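Local coordinates for glutamyl-tRNA(Gln) amidotransferase subunit B, mitochondrial (Saccharomyces cerevisiae, PDB 4N0H), which serves as the B subunit of a mitochondrial amidotransferase complex and carries a domain of the GatB/GatE catalytic family, at residues Gln103-Ile117 and Lys131-Asp143. Sequence-based numbering, arbitrary orientation.
Sequences QLTQHYRPFARGGKI and KEIGILQLQIEQD
The Gln106 side chain reaches across to the backbone of Ile140. Its CB lies near Ile140 O. Gln106 CG comes to 3.3 Å from Ile140 O. CD moves on toward Ile140 N, and OE1 accepts the N-H of Ile140 (Gln106 OE1 to Ile140 N 3.0 Å, N-H...O 170°). The bond is nearly straight at the hydrogen, though the donor is tilted from the amide carbonyl plane. CG points away from the carbonyl carbon (chi1 -54°) and the chain then runs extended, alongside Ile140. A side-chain oxygen therefore accepts the backbone N-H of Ile140.

Gln142 makes the corresponding bond from the other strand. Gln142 OE1 accepts Leu104 N (3.0 Å), and its own backbone N donates to Leu104 O. Both ends of Leu104 are therefore gripped by one residue. The far end of the same amide, NE2, is bonded to Asn166. Between them, Thr105 OG1 donates to Glu141 OE2 (2.7 Å) on the anti side of the carboxylate. The two side chains run alongside each other in one direction.

At the end of the loop, Phe111 CD2 lies 3.9 Å from Ile140 CD1, and Leu138 CD2 also lies obliquely to the ring. Ala112 CB packs on Leu138 CB, and helix 65-78 covers Phe111 and Ala112. After Gly114 and Gly115 the pairing resumes at Lys116 and Gly134 and continues to Ile117 and Ile133, which are joined by two backbone bonds (Ile133 N to Ile117 O 2.8 Å). Helix 181-197 packs on both isoleucines. On the other face, Lys116 NZ makes a long, weak salt bridge with Glu132.

Two residues, Phe111 and Ala112, stand opposite the single Leu138, which makes a classic beta bulge in an interrupted antiparallel strand pair of the central mixed sheet of this GatB/GatE-family domain.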
# COMPACT_ATOMS: atom_id res chain seq x y z
N GLN B 103 -3.00 -7.96 10.18
CA GLN B 103 -4.45 -8.09 10.23
C GLN B 103 -5.06 -6.72 10.00
O GLN B 103 -4.58 -5.72 10.52
CB GLN B 103 -4.87 -8.61 11.61
CG GLN B 103 -6.37 -8.65 11.83
CD GLN B 103 -6.76 -8.77 13.30
OE1 GLN B 103 -7.73 -9.44 13.64
NE2 GLN B 103 -6.00 -8.11 14.16
N LEU B 104 -6.12 -6.67 9.19
CA LEU B 104 -6.89 -5.44 9.03
C LEU B 104 -7.94 -5.33 10.13
O LEU B 104 -8.71 -6.26 10.37
CB LEU B 104 -7.55 -5.38 7.66
CG LEU B 104 -6.58 -5.07 6.52
CD1 LEU B 104 -7.24 -5.33 5.16
CD2 LEU B 104 -6.10 -3.63 6.63
N THR B 105 -7.94 -4.19 10.82
CA THR B 105 -8.79 -3.97 11.98
C THR B 105 -8.99 -2.47 12.15
O THR B 105 -8.21 -1.69 11.64
CB THR B 105 -8.17 -4.57 13.26
OG1 THR B 105 -9.06 -4.35 14.37
CG2 THR B 105 -6.82 -3.93 13.56
N GLN B 106 -10.03 -2.08 12.87
CA GLN B 106 -10.31 -0.66 13.06
C GLN B 106 -9.76 -0.15 14.39
O GLN B 106 -10.51 0.06 15.34
CB GLN B 106 -11.80 -0.40 12.97
CG GLN B 106 -12.43 -0.93 11.71
CD GLN B 106 -13.84 -0.43 11.52
OE1 GLN B 106 -14.74 -0.77 12.29
NE2 GLN B 106 -14.04 0.41 10.51
N HIS B 107 -8.45 0.05 14.44
CA HIS B 107 -7.77 0.46 15.67
C HIS B 107 -8.01 1.92 16.03
O HIS B 107 -8.54 2.22 17.10
CB HIS B 107 -6.27 0.17 15.56
CG HIS B 107 -5.49 0.58 16.77
ND1 HIS B 107 -4.65 1.67 16.78
CD2 HIS B 107 -5.42 0.04 18.01
CE1 HIS B 107 -4.10 1.79 17.97
NE2 HIS B 107 -4.55 0.81 18.74
N TYR B 108 -7.61 2.83 15.15
CA TYR B 108 -7.68 4.27 15.43
C TYR B 108 -9.10 4.84 15.34
O TYR B 108 -9.45 5.75 16.08
CB TYR B 108 -6.77 5.06 14.50
CG TYR B 108 -5.30 4.74 14.64
CD1 TYR B 108 -4.61 5.07 15.80
CD2 TYR B 108 -4.60 4.13 13.61
CE1 TYR B 108 -3.26 4.78 15.93
CE2 TYR B 108 -3.26 3.84 13.73
CZ TYR B 108 -2.59 4.16 14.89
OH TYR B 108 -1.25 3.88 15.02
N ARG B 109 -9.89 4.32 14.41
CA ARG B 109 -11.23 4.84 14.17
C ARG B 109 -12.25 3.72 14.03
O ARG B 109 -12.52 3.24 12.93
CB ARG B 109 -11.26 5.73 12.91
CG ARG B 109 -10.27 6.89 12.95
CD ARG B 109 -10.62 7.93 11.90
NE ARG B 109 -12.00 8.40 12.06
CZ ARG B 109 -12.36 9.39 12.88
NH1 ARG B 109 -11.45 10.02 13.61
NH2 ARG B 109 -13.64 9.75 12.96
N PRO B 110 -12.83 3.29 15.16
CA PRO B 110 -13.79 2.18 15.19
C PRO B 110 -15.11 2.56 14.51
O PRO B 110 -15.41 3.74 14.35
CB PRO B 110 -14.00 1.94 16.69
CG PRO B 110 -13.66 3.24 17.33
CD PRO B 110 -12.55 3.82 16.50
N PHE B 111 -15.86 1.54 14.09
CA PHE B 111 -17.13 1.75 13.41
C PHE B 111 -18.14 2.55 14.24
O PHE B 111 -18.83 3.42 13.72
CB PHE B 111 -17.76 0.40 13.00
CG PHE B 111 -19.00 0.55 12.15
CD1 PHE B 111 -20.26 0.52 12.73
CD2 PHE B 111 -18.90 0.72 10.78
CE1 PHE B 111 -21.40 0.66 11.95
CE2 PHE B 111 -20.04 0.85 9.99
CZ PHE B 111 -21.29 0.83 10.58
N ALA B 112 -18.22 2.24 15.53
CA ALA B 112 -19.15 2.91 16.43
C ALA B 112 -18.60 3.02 17.84
O ALA B 112 -17.70 2.26 18.23
CB ALA B 112 -20.50 2.19 16.45
N ARG B 113 -19.13 3.96 18.60
CA ARG B 113 -18.75 4.12 20.00
C ARG B 113 -19.99 4.33 20.86
O ARG B 113 -21.05 4.73 20.36
CB ARG B 113 -17.78 5.30 20.16
CG ARG B 113 -16.37 5.01 19.65
CD ARG B 113 -15.50 6.26 19.71
NE ARG B 113 -15.69 7.12 18.54
CZ ARG B 113 -15.37 8.42 18.51
NH1 ARG B 113 -14.86 9.01 19.58
NH2 ARG B 113 -15.57 9.12 17.41
N GLY B 114 -19.86 4.05 22.15
CA GLY B 114 -20.97 4.20 23.07
C GLY B 114 -21.99 3.09 22.89
O GLY B 114 -21.71 2.06 22.27
N GLY B 115 -23.18 3.30 23.43
CA GLY B 115 -24.20 2.26 23.44
C GLY B 115 -24.21 1.54 24.77
O GLY B 115 -23.39 1.83 25.64
N LYS B 116 -25.12 0.59 24.92
CA LYS B 116 -25.26 -0.13 26.18
C LYS B 116 -26.19 -1.32 26.04
O LYS B 116 -26.91 -1.46 25.05
CB LYS B 116 -25.82 0.81 27.25
CG LYS B 116 -27.24 1.25 26.96
CD LYS B 116 -27.72 2.31 27.93
CE LYS B 116 -29.17 2.67 27.66
NZ LYS B 116 -29.62 3.84 28.48
N ILE B 117 -26.18 -2.18 27.05
CA ILE B 117 -27.15 -3.26 27.16
C ILE B 117 -27.77 -3.25 28.56
O ILE B 117 -27.07 -3.24 29.57
CB ILE B 117 -26.54 -4.64 26.85
CG1 ILE B 117 -26.26 -4.76 25.35
CG2 ILE B 117 -27.46 -5.76 27.29
CD1 ILE B 117 -25.88 -6.16 24.90
N LYS B 131 -29.64 -2.88 35.71
CA LYS B 131 -28.20 -2.67 35.58
C LYS B 131 -27.82 -2.53 34.11
O LYS B 131 -28.05 -3.44 33.31
CB LYS B 131 -27.45 -3.85 36.20
CG LYS B 131 -25.96 -3.89 35.89
CD LYS B 131 -25.20 -2.79 36.62
CE LYS B 131 -23.70 -3.04 36.54
NZ LYS B 131 -22.91 -1.94 37.16
N GLU B 132 -27.25 -1.39 33.74
CA GLU B 132 -26.84 -1.18 32.36
C GLU B 132 -25.34 -1.41 32.19
O GLU B 132 -24.52 -0.99 33.02
CB GLU B 132 -27.25 0.21 31.85
CG GLU B 132 -26.31 1.34 32.20
CD GLU B 132 -26.55 2.58 31.36
OE1 GLU B 132 -25.57 3.10 30.77
OE2 GLU B 132 -27.71 3.04 31.29
N ILE B 133 -24.98 -2.10 31.11
CA ILE B 133 -23.59 -2.34 30.77
C ILE B 133 -23.22 -1.48 29.57
O ILE B 133 -23.69 -1.74 28.46
CB ILE B 133 -23.34 -3.82 30.41
CG1 ILE B 133 -23.84 -4.74 31.53
CG2 ILE B 133 -21.87 -4.06 30.12
CD1 ILE B 133 -23.06 -4.62 32.81
N GLY B 134 -22.39 -0.47 29.79
CA GLY B 134 -21.99 0.43 28.72
C GLY B 134 -21.05 -0.21 27.72
O GLY B 134 -20.22 -1.05 28.07
N ILE B 135 -21.17 0.19 26.45
CA ILE B 135 -20.28 -0.29 25.40
C ILE B 135 -19.24 0.78 25.08
O ILE B 135 -19.59 1.95 24.87
CB ILE B 135 -21.06 -0.63 24.12
CG1 ILE B 135 -22.23 -1.57 24.42
CG2 ILE B 135 -20.13 -1.22 23.06
CD1 ILE B 135 -21.80 -2.90 25.02
N LEU B 136 -17.97 0.40 25.06
CA LEU B 136 -16.90 1.33 24.71
C LEU B 136 -16.94 1.58 23.21
O LEU B 136 -17.10 2.72 22.76
CB LEU B 136 -15.54 0.74 25.11
CG LEU B 136 -14.35 1.65 25.43
CD1 LEU B 136 -13.08 0.82 25.51
CD2 LEU B 136 -14.18 2.80 24.45
N GLN B 137 -16.77 0.51 22.44
CA GLN B 137 -16.71 0.64 20.99
C GLN B 137 -17.01 -0.67 20.27
O GLN B 137 -17.11 -1.74 20.88
CB GLN B 137 -15.33 1.15 20.57
CG GLN B 137 -14.20 0.20 20.92
CD GLN B 137 -12.84 0.83 20.72
OE1 GLN B 137 -11.95 0.23 20.12
NE2 GLN B 137 -12.68 2.05 21.22
N LEU B 138 -17.13 -0.56 18.95
CA LEU B 138 -17.54 -1.65 18.09
C LEU B 138 -16.63 -1.60 16.87
O LEU B 138 -16.55 -0.56 16.21
CB LEU B 138 -19.00 -1.40 17.69
CG LEU B 138 -19.94 -2.48 17.18
CD1 LEU B 138 -21.36 -2.11 17.59
CD2 LEU B 138 -19.82 -2.60 15.68
N GLN B 139 -15.92 -2.69 16.58
CA GLN B 139 -14.93 -2.69 15.50
C GLN B 139 -15.14 -3.84 14.51
O GLN B 139 -15.47 -4.96 14.90
CB GLN B 139 -13.50 -2.80 16.06
CG GLN B 139 -13.06 -1.62 16.92
CD GLN B 139 -11.64 -1.78 17.43
OE1 GLN B 139 -11.04 -2.85 17.34
NE2 GLN B 139 -11.08 -0.69 17.95
N ILE B 140 -14.91 -3.57 13.23
CA ILE B 140 -14.92 -4.62 12.21
C ILE B 140 -13.48 -5.04 11.96
O ILE B 140 -12.60 -4.19 11.81
CB ILE B 140 -15.54 -4.14 10.89
CG1 ILE B 140 -16.98 -3.66 11.12
CG2 ILE B 140 -15.49 -5.24 9.83
CD1 ILE B 140 -17.52 -2.81 9.98
N GLU B 141 -13.22 -6.35 11.91
CA GLU B 141 -11.87 -6.82 11.64
C GLU B 141 -11.81 -8.20 10.99
O GLU B 141 -12.79 -8.95 11.00
CB GLU B 141 -11.02 -6.80 12.91
CG GLU B 141 -11.53 -7.70 14.01
CD GLU B 141 -10.71 -7.56 15.28
OE1 GLU B 141 -10.57 -8.57 16.01
OE2 GLU B 141 -10.21 -6.45 15.54
N GLN B 142 -10.65 -8.53 10.42
CA GLN B 142 -10.42 -9.81 9.76
C GLN B 142 -10.17 -10.93 10.75
O GLN B 142 -9.45 -10.74 11.72
CB GLN B 142 -9.18 -9.73 8.86
CG GLN B 142 -9.37 -9.06 7.53
CD GLN B 142 -8.08 -9.07 6.72
OE1 GLN B 142 -7.00 -8.81 7.26
NE2 GLN B 142 -8.19 -9.38 5.44
N ASP B 143 -10.74 -12.10 10.47
CA ASP B 143 -10.34 -13.30 11.19
C ASP B 143 -9.07 -13.85 10.55
O ASP B 143 -8.75 -13.53 9.40
CB ASP B 143 -11.45 -14.36 11.15
CG ASP B 143 -11.41 -15.30 12.35
OD1 ASP B 143 -12.38 -16.07 12.53
OD2 ASP B 143 -10.42 -15.27 13.11